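Local atomic coordinates of outer surface protein (Borrelia burgdorferi, PDB entry 5IZT), a protein that is of unknown function but is probably displayed on the outer surface of the spirochaete and belongs to a family related to the complement-regulator-binding surface protein CRASP-1. Residues N277-L282 / S368-I373; D215-L220 / E285-G290; N185-A190 / M327-L332; R189-E194 / S334-I339. One frame throughout, in Å; residues are numbered along the deposited sequence. Where two conformers were deposited one is given.

Contact 1. Residues N277-L282 / S368-I373; sequences NQNHSL and SLAEYI
Asn-279 and Leu-282 both touch Ala-370, whose methyl group points toward the 3-10 turn and first turn leading into helix 280-316. The Asn-279 amide lies against that methyl through its oxygen: OD1 of Asn-279 is 3.0 Å from CB of Ala-370, very close for an oxygen and a methyl carbon, so the exact value deserves caution. With chi1 at -60°, CG of Asn-279 sits beside its own backbone N; CB points toward helix 366-395, and the amide meets Ala-370. From the nitrogen side, ND2 donates to Leu-273 O at the end of helix 260-274.

One turn further on, Leu-282 swings the other way at its first torsion (chi1 167°, CG opposite the backbone N). CD2 of Leu-282 lies 3.5 Å from Ala-370 O and 3.7 Å from Ala-370 CB, and more loosely 4.4 Å from CG2 of Ile-373. Leu-282 also meets Leu-378, while Ile-373 leans on Leu-353 of helix 322-359.

The small alanine side chain permits the close approach of the backbones, 6.4 Å between CA of Asn-279 and CA of Ala-370. Between these segments the chemistry is that of van der Waals contact; the amide's NH2 group bonds to a third helix.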
loop_
_atom_site.group_PDB
_atom_site.type_symbol
_atom_site.label_atom_id
_atom_site.label_comp_id
_atom_site.label_asym_id
_atom_site.label_seq_id
_atom_site.Cartn_x
_atom_site.Cartn_y
_atom_site.Cartn_z
ATOM N N ASN A 277 20.571 3.999 16.189
ATOM C CA ASN A 277 20.511 2.782 15.377
ATOM C C ASN A 277 19.745 1.658 16.066
ATOM O O ASN A 277 19.356 0.699 15.391
ATOM C CB ASN A 277 21.911 2.298 14.934
ATOM C CG ASN A 277 22.765 1.806 16.072
ATOM O OD1 ASN A 277 22.604 2.226 17.217
ATOM N ND2 ASN A 277 23.695 0.898 15.756
ATOM N N GLN A 278 19.442 1.783 17.360
ATOM C CA GLN A 278 18.504 0.843 17.969
ATOM C C GLN A 278 17.117 0.926 17.350
ATOM O O GLN A 278 16.313 0.008 17.543
ATOM C CB GLN A 278 18.386 1.078 19.485
ATOM C CG GLN A 278 17.733 2.395 19.867
ATOM C CD GLN A 278 17.777 2.664 21.365
ATOM O OE1 GLN A 278 17.370 1.825 22.170
ATOM N NE2 GLN A 278 18.275 3.840 21.745
ATOM N N ASN A 279 16.809 2.008 16.621
ATOM C CA ASN A 279 15.508 2.174 15.975
ATOM C C ASN A 279 15.459 1.695 14.526
ATOM O O ASN A 279 14.377 1.711 13.925
ATOM C CB ASN A 279 15.077 3.646 16.003
ATOM C CG ASN A 279 14.946 4.182 17.413
ATOM O OD1 ASN A 279 14.686 3.429 18.348
ATOM N ND2 ASN A 279 15.125 5.474 17.570
ATOM N N HIS A 280 16.578 1.259 13.953
ATOM C CA HIS A 280 16.592 0.939 12.527
ATOM C C HIS A 280 15.706 -0.263 12.191
ATOM O O HIS A 280 15.067 -0.274 11.135
ATOM C CB HIS A 280 18.037 0.719 12.067
ATOM C CG HIS A 280 18.842 1.979 12.062
ATOM N ND1 HIS A 280 20.165 2.033 11.670
ATOM C CD2 HIS A 280 18.496 3.247 12.408
ATOM C CE1 HIS A 280 20.599 3.279 11.772
ATOM N NE2 HIS A 280 19.608 4.033 12.226
ATOM N N SER A 281 15.611 -1.264 13.072
ATOM C CA SER A 281 14.732 -2.396 12.768
ATOM C C SER A 281 13.273 -1.965 12.732
ATOM O O SER A 281 12.485 -2.483 11.929
ATOM C CB SER A 281 14.940 -3.522 13.783
ATOM O OG SER A 281 16.287 -3.975 13.770
ATOM N N LEU A 282 12.888 -1.023 13.600
ATOM C CA LEU A 282 11.526 -0.507 13.576
ATOM C C LEU A 282 11.238 0.205 12.261
ATOM O O LEU A 282 10.182 0.015 11.655
ATOM C CB LEU A 282 11.306 0.450 14.748
ATOM C CG LEU A 282 10.034 1.309 14.677
ATOM C CD1 LEU A 282 8.770 0.457 14.717
ATOM C CD2 LEU A 282 10.011 2.389 15.787
ATOM N N SER A 368 12.110 7.717 22.698
ATOM C CA SER A 368 10.728 7.760 23.168
ATOM C C SER A 368 9.763 7.648 22.005
ATOM O O SER A 368 8.730 6.976 22.106
ATOM C CB SER A 368 10.466 9.053 23.939
ATOM O OG SER A 368 11.413 9.241 24.970
ATOM N N LEU A 369 10.081 8.316 20.893
ATOM C CA LEU A 369 9.253 8.221 19.698
ATOM C C LEU A 369 9.194 6.792 19.167
ATOM O O LEU A 369 8.123 6.321 18.760
ATOM C CB LEU A 369 9.793 9.171 18.632
ATOM C CG LEU A 369 9.067 9.245 17.299
ATOM C CD1 LEU A 369 7.661 9.783 17.500
ATOM C CD2 LEU A 369 9.866 10.128 16.346
ATOM N N ALA A 370 10.332 6.083 19.155
ATOM C CA ALA A 370 10.322 4.711 18.653
ATOM C C ALA A 370 9.441 3.820 19.512
ATOM O O ALA A 370 8.670 3.010 18.996
ATOM C CB ALA A 370 11.742 4.146 18.589
ATOM N N GLU A 371 9.565 3.933 20.833
ATOM C CA GLU A 371 8.733 3.136 21.729
ATOM C C GLU A 371 7.257 3.446 21.533
ATOM O O GLU A 371 6.418 2.538 21.487
ATOM C CB GLU A 371 9.149 3.401 23.181
ATOM C CG GLU A 371 8.326 2.670 24.237
ATOM C CD GLU A 371 8.889 1.306 24.597
ATOM O OE1 GLU A 371 9.615 0.717 23.769
ATOM O OE2 GLU A 371 8.602 0.824 25.713
ATOM N N TYR A 372 6.919 4.731 21.447
ATOM C CA TYR A 372 5.526 5.142 21.265
ATOM C C TYR A 372 4.940 4.556 19.985
ATOM O O TYR A 372 3.832 3.995 19.988
ATOM C CB TYR A 372 5.446 6.669 21.226
ATOM C CG TYR A 372 4.040 7.205 21.088
ATOM C CD1 TYR A 372 3.240 7.368 22.217
ATOM C CD2 TYR A 372 3.495 7.508 19.849
ATOM C CE1 TYR A 372 1.946 7.852 22.117
ATOM C CE2 TYR A 372 2.194 7.980 19.736
ATOM C CZ TYR A 372 1.434 8.149 20.882
ATOM O OH TYR A 372 0.150 8.617 20.805
ATOM N N ILE A 373 5.680 4.668 18.880
ATOM C CA ILE A 373 5.209 4.167 17.589
ATOM C C ILE A 373 5.085 2.653 17.614
ATOM O O ILE A 373 4.112 2.078 17.110
ATOM C CB ILE A 373 6.172 4.644 16.480
ATOM C CG1 ILE A 373 6.008 6.150 16.271
ATOM C CG2 ILE A 373 5.954 3.845 15.185
ATOM C CD1 ILE A 373 7.110 6.789 15.425
#

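Contact 2. Residues D215-L220 / E285-G290; sequences DSAFEL and ELMISG
Leu-286 O, one residue before the Met-287 that reaches across to Phe-218, takes two donors: Ser-289 OG at 2.8 Å and Gly-290 N at 3.2 Å. Both come to the same face of the carbonyl plane, the hydroxyl tilted 26° out of it. Ser-289 OG also bonds to Trp-346 NE1, so this hydroxyl ties the helix backbone to helix 322-359.

The crossing itself is apolar and rests on Met-287, of which one of two deposited conformers is described. Its CG stands opposite the backbone N (chi1 -180°), then the chain bends at chi2 and chi3, so the methyl meets the loop. CE of Met-287 lies 3.6 Å from CE1 of Phe-218 and 4.1 Å from CB of Ala-217. The sulfur joins in a Met-aromatic contact, SD of Met-287 being 5.2 Å from the centroid of the Phe-218 ring and well off its normal, at 73°.

Around this point the loop carrying Ala-217 and Phe-218 rests on helix 280-316 near its start. Phe-218 continues onto Arg-249 and Tyr-253 of helix 243-255, Met-287 onto Phe-252 of that helix, and Ser-216 packs on Met-270 and Tyr-274 of helix 260-274.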
loop_
_atom_site.group_PDB
_atom_site.type_symbol
_atom_site.label_atom_id
_atom_site.label_comp_id
_atom_site.label_asym_id
_atom_site.label_seq_id
_atom_site.Cartn_x
_atom_site.Cartn_y
_atom_site.Cartn_z
ATOM N N ASP A 215 18.594 9.061 3.090
ATOM C CA ASP A 215 19.582 8.758 4.113
ATOM C C ASP A 215 18.957 8.178 5.373
ATOM O O ASP A 215 19.595 8.208 6.430
ATOM C CB ASP A 215 20.405 10.001 4.464
ATOM C CG ASP A 215 21.200 10.530 3.290
ATOM O OD1 ASP A 215 21.559 9.732 2.403
ATOM O OD2 ASP A 215 21.508 11.738 3.276
ATOM N N SER A 216 17.724 7.661 5.288
ATOM C CA SER A 216 17.127 6.981 6.432
ATOM C C SER A 216 16.355 5.745 5.985
ATOM O O SER A 216 16.973 4.702 5.760
ATOM C CB SER A 216 16.250 7.936 7.272
ATOM O OG SER A 216 15.067 8.368 6.630
ATOM N N ALA A 217 15.024 5.828 5.848
ATOM C CA ALA A 217 14.225 4.616 5.652
ATOM C C ALA A 217 14.622 3.853 4.387
ATOM O O ALA A 217 14.689 2.620 4.387
ATOM C CB ALA A 217 12.737 4.965 5.621
ATOM N N PHE A 218 14.819 4.558 3.276
ATOM C CA PHE A 218 15.152 3.852 2.045
ATOM C C PHE A 218 16.577 3.327 2.063
ATOM O O PHE A 218 16.894 2.384 1.342
ATOM C CB PHE A 218 14.941 4.771 0.839
ATOM C CG PHE A 218 13.501 5.162 0.620
ATOM C CD1 PHE A 218 12.476 4.263 0.916
ATOM C CD2 PHE A 218 13.168 6.413 0.108
ATOM C CE1 PHE A 218 11.133 4.613 0.697
ATOM C CE2 PHE A 218 11.836 6.773 -0.114
ATOM C CZ PHE A 218 10.812 5.861 0.176
ATOM N N GLU A 219 17.460 3.929 2.852
ATOM C CA GLU A 219 18.813 3.393 2.944
ATOM C C GLU A 219 18.833 2.021 3.611
ATOM O O GLU A 219 19.743 1.217 3.352
ATOM C CB GLU A 219 19.716 4.367 3.706
ATOM C CG GLU A 219 21.202 4.063 3.558
ATOM C CD GLU A 219 22.073 5.217 4.004
ATOM O OE1 GLU A 219 21.677 5.910 4.959
ATOM O OE2 GLU A 219 23.144 5.437 3.397
ATOM N N LEU A 220 17.847 1.731 4.453
ATOM C CA LEU A 220 17.843 0.527 5.275
ATOM C C LEU A 220 17.303 -0.700 4.553
ATOM O O LEU A 220 17.272 -1.783 5.145
ATOM C CB LEU A 220 17.019 0.769 6.550
ATOM C CG LEU A 220 17.668 1.782 7.494
ATOM C CD1 LEU A 220 16.673 2.111 8.602
ATOM C CD2 LEU A 220 18.941 1.175 8.052
ATOM N N GLU A 285 10.623 -2.373 9.589
ATOM C CA GLU A 285 9.292 -2.976 9.694
ATOM C C GLU A 285 8.204 -2.005 9.235
ATOM O O GLU A 285 7.239 -2.421 8.581
ATOM C CB GLU A 285 8.999 -3.441 11.122
ATOM C CG GLU A 285 9.893 -4.561 11.666
ATOM C CD GLU A 285 9.371 -5.127 13.000
ATOM O OE1 GLU A 285 9.616 -4.524 14.066
ATOM O OE2 GLU A 285 8.673 -6.169 12.974
ATOM N N LEU A 286 8.312 -0.717 9.594
ATOM C CA LEU A 286 7.291 0.246 9.178
ATOM C C LEU A 286 7.246 0.366 7.665
ATOM O O LEU A 286 6.168 0.300 7.058
ATOM C CB LEU A 286 7.536 1.633 9.794
ATOM C CG LEU A 286 7.364 1.717 11.316
ATOM C CD1 LEU A 286 7.934 3.040 11.812
ATOM C CD2 LEU A 286 5.892 1.582 11.689
ATOM N N MET A 287 8.409 0.559 7.035
ATOM C CA MET A 287 8.419 0.755 5.587
ATOM C C MET A 287 8.036 -0.527 4.855
ATOM O O MET A 287 7.311 -0.479 3.852
ATOM C CB MET A 287 9.791 1.250 5.118
ATOM C CG MET A 287 9.842 1.469 3.599
ATOM S SD MET A 287 8.610 2.657 2.984
ATOM C CE MET A 287 9.199 4.193 3.716
ATOM N N ILE A 288 8.507 -1.680 5.337
ATOM C CA ILE A 288 8.127 -2.941 4.701
ATOM C C ILE A 288 6.613 -3.132 4.770
ATOM O O ILE A 288 5.994 -3.629 3.820
ATOM C CB ILE A 288 8.882 -4.123 5.347
ATOM C CG1 ILE A 288 10.341 -4.149 4.891
ATOM C CG2 ILE A 288 8.184 -5.467 5.028
ATOM C CD1 ILE A 288 11.213 -5.142 5.662
ATOM N N SER A 289 5.990 -2.752 5.891
ATOM C CA SER A 289 4.545 -2.928 6.004
ATOM C C SER A 289 3.813 -2.055 5.000
ATOM O O SER A 289 2.770 -2.456 4.476
ATOM C CB SER A 289 4.045 -2.632 7.424
ATOM O OG SER A 289 3.959 -1.229 7.690
ATOM N N GLY A 290 4.334 -0.870 4.713
ATOM C CA GLY A 290 3.674 -0.004 3.752
ATOM C C GLY A 290 3.904 -0.458 2.324
ATOM O O GLY A 290 2.960 -0.590 1.537
#

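Contact 3. Residues N185-A190 / M327-L332; sequences NELIRA and MKLKEL
Leu-187 pushes one methyl, CD2, between Leu-329 and Leu-332 of the neighbouring helix. The approaches are nearly equal: CD2 of Leu-187 is 3.8 Å from CB of Leu-332 and 3.9 Å from CD2 of Leu-329. The backbone takes part as well, with Leu-329 O 3.9 Å from the same Leu-187 methyl. Against Leu-332 the leucine side chains cross at about a right angle, and Leu-187 meets the root of that residue, not its branched end.

The torsions differ on the two sides. In Leu-187, chi1 of -173° puts CG opposite the backbone N, and the side chain reaches over to the neighbouring helix; Leu-329 and Leu-332 both hold CG beside the backbone N, with chi1 near -70°.

In the next shell, Lys-333 and Leu-336 also touch Leu-187, completing a set spaced i, i+3, i+4, i+7, so that Leu-187 is a knob in a knobs-into-holes socket. Ile-308 of helix 280-316 covers Leu-187 and Leu-332 together, making this a three-helix junction. Leu-329 in turn rests on Leu-180, Leu-183 and Lys-184, earlier turns of helix 179-197.

Charges lie at the margins: Glu-186 OE2 forms a salt bridge with Lys-333 NZ, and Lys-328 makes a cation-pi contact with Phe-311. The seam is coiled-coil-like, and the coiled coil predicted for residues 301-349 covers its 327-332 side. Its chemistry follows that pattern: buried leucines supply the contact between helices, and ionic groups flank it.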
loop_
_atom_site.group_PDB
_atom_site.type_symbol
_atom_site.label_atom_id
_atom_site.label_comp_id
_atom_site.label_asym_id
_atom_site.label_seq_id
_atom_site.Cartn_x
_atom_site.Cartn_y
_atom_site.Cartn_z
ATOM N N ASN A 185 -20.109 -4.924 -15.154
ATOM C CA ASN A 185 -19.492 -3.687 -15.629
ATOM C C ASN A 185 -19.112 -2.769 -14.473
ATOM O O ASN A 185 -18.081 -2.082 -14.527
ATOM C CB ASN A 185 -20.432 -2.963 -16.591
ATOM C CG ASN A 185 -20.547 -3.669 -17.924
ATOM O OD1 ASN A 185 -19.657 -4.421 -18.310
ATOM N ND2 ASN A 185 -21.622 -3.392 -18.656
ATOM N N GLU A 186 -19.931 -2.742 -13.424
ATOM C CA GLU A 186 -19.631 -1.909 -12.270
ATOM C C GLU A 186 -18.343 -2.367 -11.595
ATOM O O GLU A 186 -17.533 -1.537 -11.161
ATOM C CB GLU A 186 -20.834 -1.915 -11.323
ATOM C CG GLU A 186 -20.549 -2.132 -9.855
ATOM C CD GLU A 186 -21.816 -2.480 -9.079
ATOM O OE1 GLU A 186 -22.894 -1.950 -9.437
ATOM O OE2 GLU A 186 -21.740 -3.294 -8.129
ATOM N N LEU A 187 -18.117 -3.684 -11.531
ATOM C CA LEU A 187 -16.870 -4.170 -10.939
ATOM C C LEU A 187 -15.671 -3.856 -11.830
ATOM O O LEU A 187 -14.607 -3.452 -11.334
ATOM C CB LEU A 187 -16.964 -5.673 -10.673
ATOM C CG LEU A 187 -15.788 -6.277 -9.902
ATOM C CD1 LEU A 187 -15.576 -5.539 -8.572
ATOM C CD2 LEU A 187 -16.007 -7.784 -9.691
ATOM N N ILE A 188 -15.825 -4.013 -13.149
ATOM C CA ILE A 188 -14.754 -3.652 -14.077
ATOM C C ILE A 188 -14.414 -2.168 -13.952
ATOM O O ILE A 188 -13.237 -1.781 -13.926
ATOM C CB ILE A 188 -15.155 -4.026 -15.517
ATOM C CG1 ILE A 188 -15.250 -5.548 -15.661
ATOM C CG2 ILE A 188 -14.169 -3.430 -16.542
ATOM C CD1 ILE A 188 -15.953 -5.998 -16.917
ATOM N N ARG A 189 -15.441 -1.318 -13.870
ATOM C CA ARG A 189 -15.227 0.117 -13.691
ATOM C C ARG A 189 -14.488 0.409 -12.384
ATOM O O ARG A 189 -13.578 1.250 -12.344
ATOM C CB ARG A 189 -16.582 0.828 -13.724
ATOM C CG ARG A 189 -16.576 2.303 -14.095
ATOM C CD ARG A 189 -17.990 2.761 -14.503
ATOM N NE ARG A 189 -19.014 2.361 -13.532
ATOM C CZ ARG A 189 -19.906 1.385 -13.713
ATOM N NH1 ARG A 189 -19.931 0.694 -14.844
ATOM N NH2 ARG A 189 -20.785 1.109 -12.760
ATOM N N ALA A 190 -14.873 -0.271 -11.302
ATOM C CA ALA A 190 -14.262 0.016 -10.006
ATOM C C ALA A 190 -12.776 -0.324 -9.998
ATOM O O ALA A 190 -11.962 0.429 -9.452
ATOM C CB ALA A 190 -14.984 -0.749 -8.903
ATOM N N MET A 327 -22.665 -14.921 -8.225
ATOM C CA MET A 327 -22.010 -15.250 -6.957
ATOM C C MET A 327 -20.510 -14.981 -7.011
ATOM O O MET A 327 -19.923 -14.466 -6.053
ATOM C CB MET A 327 -22.273 -16.717 -6.600
ATOM C CG MET A 327 -21.425 -17.251 -5.435
ATOM S SD MET A 327 -21.889 -18.931 -4.935
ATOM C CE MET A 327 -23.506 -18.610 -4.232
ATOM N N LYS A 328 -19.860 -15.320 -8.119
ATOM C CA LYS A 328 -18.423 -15.065 -8.201
ATOM C C LYS A 328 -18.127 -13.569 -8.249
ATOM O O LYS A 328 -17.146 -13.110 -7.655
ATOM C CB LYS A 328 -17.829 -15.793 -9.409
ATOM C CG LYS A 328 -17.862 -17.325 -9.255
ATOM C CD LYS A 328 -17.287 -18.044 -10.467
ATOM C CE LYS A 328 -17.608 -19.543 -10.426
ATOM N NZ LYS A 328 -17.139 -20.203 -9.172
ATOM N N LEU A 329 -18.955 -12.792 -8.959
ATOM C CA LEU A 329 -18.746 -11.342 -9.011
ATOM C C LEU A 329 -18.977 -10.691 -7.649
ATOM O O LEU A 329 -18.248 -9.764 -7.261
ATOM C CB LEU A 329 -19.682 -10.715 -10.051
ATOM C CG LEU A 329 -19.346 -10.997 -11.518
ATOM C CD1 LEU A 329 -20.508 -10.535 -12.415
ATOM C CD2 LEU A 329 -18.063 -10.277 -11.898
ATOM N N LYS A 330 -20.000 -11.146 -6.918
ATOM C CA LYS A 330 -20.208 -10.667 -5.554
ATOM C C LYS A 330 -18.995 -10.963 -4.679
ATOM O O LYS A 330 -18.557 -10.107 -3.900
ATOM C CB LYS A 330 -21.469 -11.308 -4.950
ATOM C CG LYS A 330 -22.797 -10.903 -5.585
ATOM C CD LYS A 330 -23.964 -11.513 -4.788
ATOM C CE LYS A 330 -25.323 -11.335 -5.465
ATOM N NZ LYS A 330 -25.582 -9.941 -5.933
ATOM N N GLU A 331 -18.425 -12.164 -4.810
ATOM C CA GLU A 331 -17.249 -12.518 -4.014
ATOM C C GLU A 331 -16.044 -11.666 -4.395
ATOM O O GLU A 331 -15.298 -11.208 -3.515
ATOM C CB GLU A 331 -16.931 -14.008 -4.178
ATOM C CG GLU A 331 -17.831 -14.893 -3.321
ATOM C CD GLU A 331 -17.832 -16.367 -3.717
ATOM O OE1 GLU A 331 -16.930 -16.800 -4.469
ATOM O OE2 GLU A 331 -18.751 -17.091 -3.265
ATOM N N LEU A 332 -15.840 -11.430 -5.695
ATOM C CA LEU A 332 -14.722 -10.589 -6.112
ATOM C C LEU A 332 -14.896 -9.167 -5.601
ATOM O O LEU A 332 -13.924 -8.520 -5.190
ATOM C CB LEU A 332 -14.595 -10.605 -7.638
ATOM C CG LEU A 332 -14.106 -11.926 -8.261
ATOM C CD1 LEU A 332 -14.166 -11.909 -9.786
ATOM C CD2 LEU A 332 -12.680 -12.183 -7.809
#

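Contact 4. Residues R189-E194 / S334-I339; sequences RAISEE and SKLNQI
Different first torsions bring Ile-191 and Leu-336 together: Leu-336 holds CG opposite its backbone N (chi1 175°) and reaches across, whereas Ile-191 has CG1 beside its own N (chi1 -66°). The second torsion of Ile-191, -70°, then brings CD1 up against the partner, although CB leaves the helix to one side. The setting is an all-helical bundle, where helices 179-197 and 322-359 run in the same general direction.

Leu-336 packs in knob-like fashion into the groove between Ala-190 and Ile-191. Its two methyls divide the work: CD1 of Leu-336 lies 3.8 Å from CD1 of Ile-191, and CD2 takes Ala-190, whose short side chain points toward helix 322-359. Glu-194, one turn later, is close by but not touching; its OE2 is engaged elsewhere, in a salt bridge with Lys-197 NZ.

Helix 280-316 closes the side of the junction through Ile-304 against Ile-191 and Leu-301 against Leu-336. On another flank of helix 322-359, Gln-338 NE2 bonds to Ser-387 OG of helix 366-395. At the centre, CD2 of Leu-336 is equally far from both partners, 3.9 Å from CB of Ala-190 and 3.9 Å from CD1 of Ile-191.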
loop_
_atom_site.group_PDB
_atom_site.type_symbol
_atom_site.label_atom_id
_atom_site.label_comp_id
_atom_site.label_asym_id
_atom_site.label_seq_id
_atom_site.Cartn_x
_atom_site.Cartn_y
_atom_site.Cartn_z
ATOM N N ARG A 189 -15.441 -1.318 -13.870
ATOM C CA ARG A 189 -15.227 0.117 -13.691
ATOM C C ARG A 189 -14.488 0.409 -12.384
ATOM O O ARG A 189 -13.578 1.250 -12.344
ATOM C CB ARG A 189 -16.582 0.828 -13.724
ATOM C CG ARG A 189 -16.576 2.303 -14.095
ATOM C CD ARG A 189 -17.990 2.761 -14.503
ATOM N NE ARG A 189 -19.014 2.361 -13.532
ATOM C CZ ARG A 189 -19.906 1.385 -13.713
ATOM N NH1 ARG A 189 -19.931 0.694 -14.844
ATOM N NH2 ARG A 189 -20.785 1.109 -12.760
ATOM N N ALA A 190 -14.873 -0.271 -11.302
ATOM C CA ALA A 190 -14.262 0.016 -10.006
ATOM C C ALA A 190 -12.776 -0.324 -9.998
ATOM O O ALA A 190 -11.962 0.429 -9.452
ATOM C CB ALA A 190 -14.984 -0.749 -8.903
ATOM N N ILE A 191 -12.409 -1.451 -10.606
ATOM C CA ILE A 191 -11.005 -1.849 -10.697
ATOM C C ILE A 191 -10.225 -0.846 -11.536
ATOM O O ILE A 191 -9.112 -0.433 -11.181
ATOM C CB ILE A 191 -10.892 -3.267 -11.289
ATOM C CG1 ILE A 191 -11.508 -4.318 -10.347
ATOM C CG2 ILE A 191 -9.437 -3.588 -11.674
ATOM C CD1 ILE A 191 -10.719 -4.552 -9.061
ATOM N N SER A 192 -10.796 -0.461 -12.678
ATOM C CA SER A 192 -10.159 0.516 -13.556
ATOM C C SER A 192 -9.949 1.851 -12.845
ATOM O O SER A 192 -8.894 2.484 -12.991
ATOM C CB SER A 192 -11.019 0.697 -14.807
ATOM O OG SER A 192 -10.451 1.655 -15.676
ATOM N N GLU A 193 -10.946 2.301 -12.077
ATOM C CA GLU A 193 -10.780 3.530 -11.306
ATOM C C GLU A 193 -9.634 3.411 -10.309
ATOM O O GLU A 193 -8.864 4.360 -10.119
ATOM C CB GLU A 193 -12.079 3.879 -10.579
ATOM C CG GLU A 193 -13.169 4.467 -11.471
ATOM C CD GLU A 193 -14.487 4.649 -10.733
ATOM O OE1 GLU A 193 -14.502 4.483 -9.493
ATOM O OE2 GLU A 193 -15.507 4.949 -11.394
ATOM N N GLU A 194 -9.506 2.257 -9.654
ATOM C CA GLU A 194 -8.450 2.088 -8.661
ATOM C C GLU A 194 -7.073 1.959 -9.305
ATOM O O GLU A 194 -6.093 2.524 -8.791
ATOM C CB GLU A 194 -8.747 0.880 -7.784
ATOM C CG GLU A 194 -9.940 1.088 -6.893
ATOM C CD GLU A 194 -9.742 2.267 -5.955
ATOM O OE1 GLU A 194 -8.594 2.480 -5.484
ATOM O OE2 GLU A 194 -10.724 2.984 -5.696
ATOM N N SER A 334 -16.540 -8.301 -2.870
ATOM C CA SER A 334 -16.235 -8.330 -1.442
ATOM C C SER A 334 -14.730 -8.275 -1.200
ATOM O O SER A 334 -14.260 -7.588 -0.275
ATOM C CB SER A 334 -16.837 -9.583 -0.807
ATOM O OG SER A 334 -16.426 -9.708 0.537
ATOM N N LYS A 335 -13.959 -9.000 -2.019
ATOM C CA LYS A 335 -12.501 -8.994 -1.885
ATOM C C LYS A 335 -11.918 -7.640 -2.271
ATOM O O LYS A 335 -10.953 -7.176 -1.650
ATOM C CB LYS A 335 -11.884 -10.101 -2.743
ATOM C CG LYS A 335 -12.273 -11.522 -2.347
ATOM C CD LYS A 335 -11.946 -11.834 -0.899
ATOM C CE LYS A 335 -12.439 -13.228 -0.525
ATOM N NZ LYS A 335 -12.709 -13.365 0.934
ATOM N N LEU A 336 -12.487 -6.984 -3.289
ATOM C CA LEU A 336 -12.058 -5.626 -3.614
ATOM C C LEU A 336 -12.311 -4.680 -2.442
ATOM O O LEU A 336 -11.433 -3.887 -2.078
ATOM C CB LEU A 336 -12.762 -5.125 -4.876
ATOM C CG LEU A 336 -12.456 -3.659 -5.227
ATOM C CD1 LEU A 336 -10.957 -3.430 -5.463
ATOM C CD2 LEU A 336 -13.249 -3.167 -6.419
ATOM N N ASN A 337 -13.494 -4.765 -1.822
ATOM C CA ASN A 337 -13.802 -3.904 -0.680
ATOM C C ASN A 337 -12.830 -4.122 0.467
ATOM O O ASN A 337 -12.468 -3.172 1.177
ATOM C CB ASN A 337 -15.224 -4.156 -0.192
ATOM C CG ASN A 337 -16.257 -3.538 -1.092
ATOM O OD1 ASN A 337 -15.958 -2.624 -1.856
ATOM N ND2 ASN A 337 -17.477 -4.027 -1.006
ATOM N N GLN A 338 -12.416 -5.370 0.675
ATOM C CA GLN A 338 -11.502 -5.686 1.760
ATOM C C GLN A 338 -10.118 -5.092 1.519
ATOM O O GLN A 338 -9.524 -4.531 2.444
ATOM C CB GLN A 338 -11.409 -7.198 1.943
ATOM C CG GLN A 338 -10.299 -7.597 2.901
ATOM C CD GLN A 338 -10.465 -8.985 3.462
ATOM O OE1 GLN A 338 -11.403 -9.704 3.114
ATOM N NE2 GLN A 338 -9.548 -9.374 4.338
ATOM N N ILE A 339 -9.574 -5.210 0.300
ATOM C CA ILE A 339 -8.243 -4.647 0.068
ATOM C C ILE A 339 -8.300 -3.126 0.110
ATOM O O ILE A 339 -7.368 -2.471 0.592
ATOM C CB ILE A 339 -7.619 -5.163 -1.250
ATOM C CG1 ILE A 339 -8.365 -4.663 -2.484
ATOM C CG2 ILE A 339 -7.588 -6.679 -1.276
ATOM C CD1 ILE A 339 -7.666 -5.028 -3.824
#

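From the N-terminal end of the model, helix 179-197 opens contacts 3 and 4, which close long loops of 136 and 139 residues on helix 322-359. They are successive steps of one seam, sharing Ala-190 and touching through Leu-187 and Leu-336. Contact 2, with 64 residues between its segments, nests inside both and joins the 215-220 loop to helix 280-316. Contact 1 crosses all the others: it begins at 277-282, within the loop of contact 2, and ends at 368-373, beyond contacts 3 and 4. Contacts 1 and 2 touch and lie across the chain's centre from the seam; the centres of contacts 1 and 3 are about 42 Å apart.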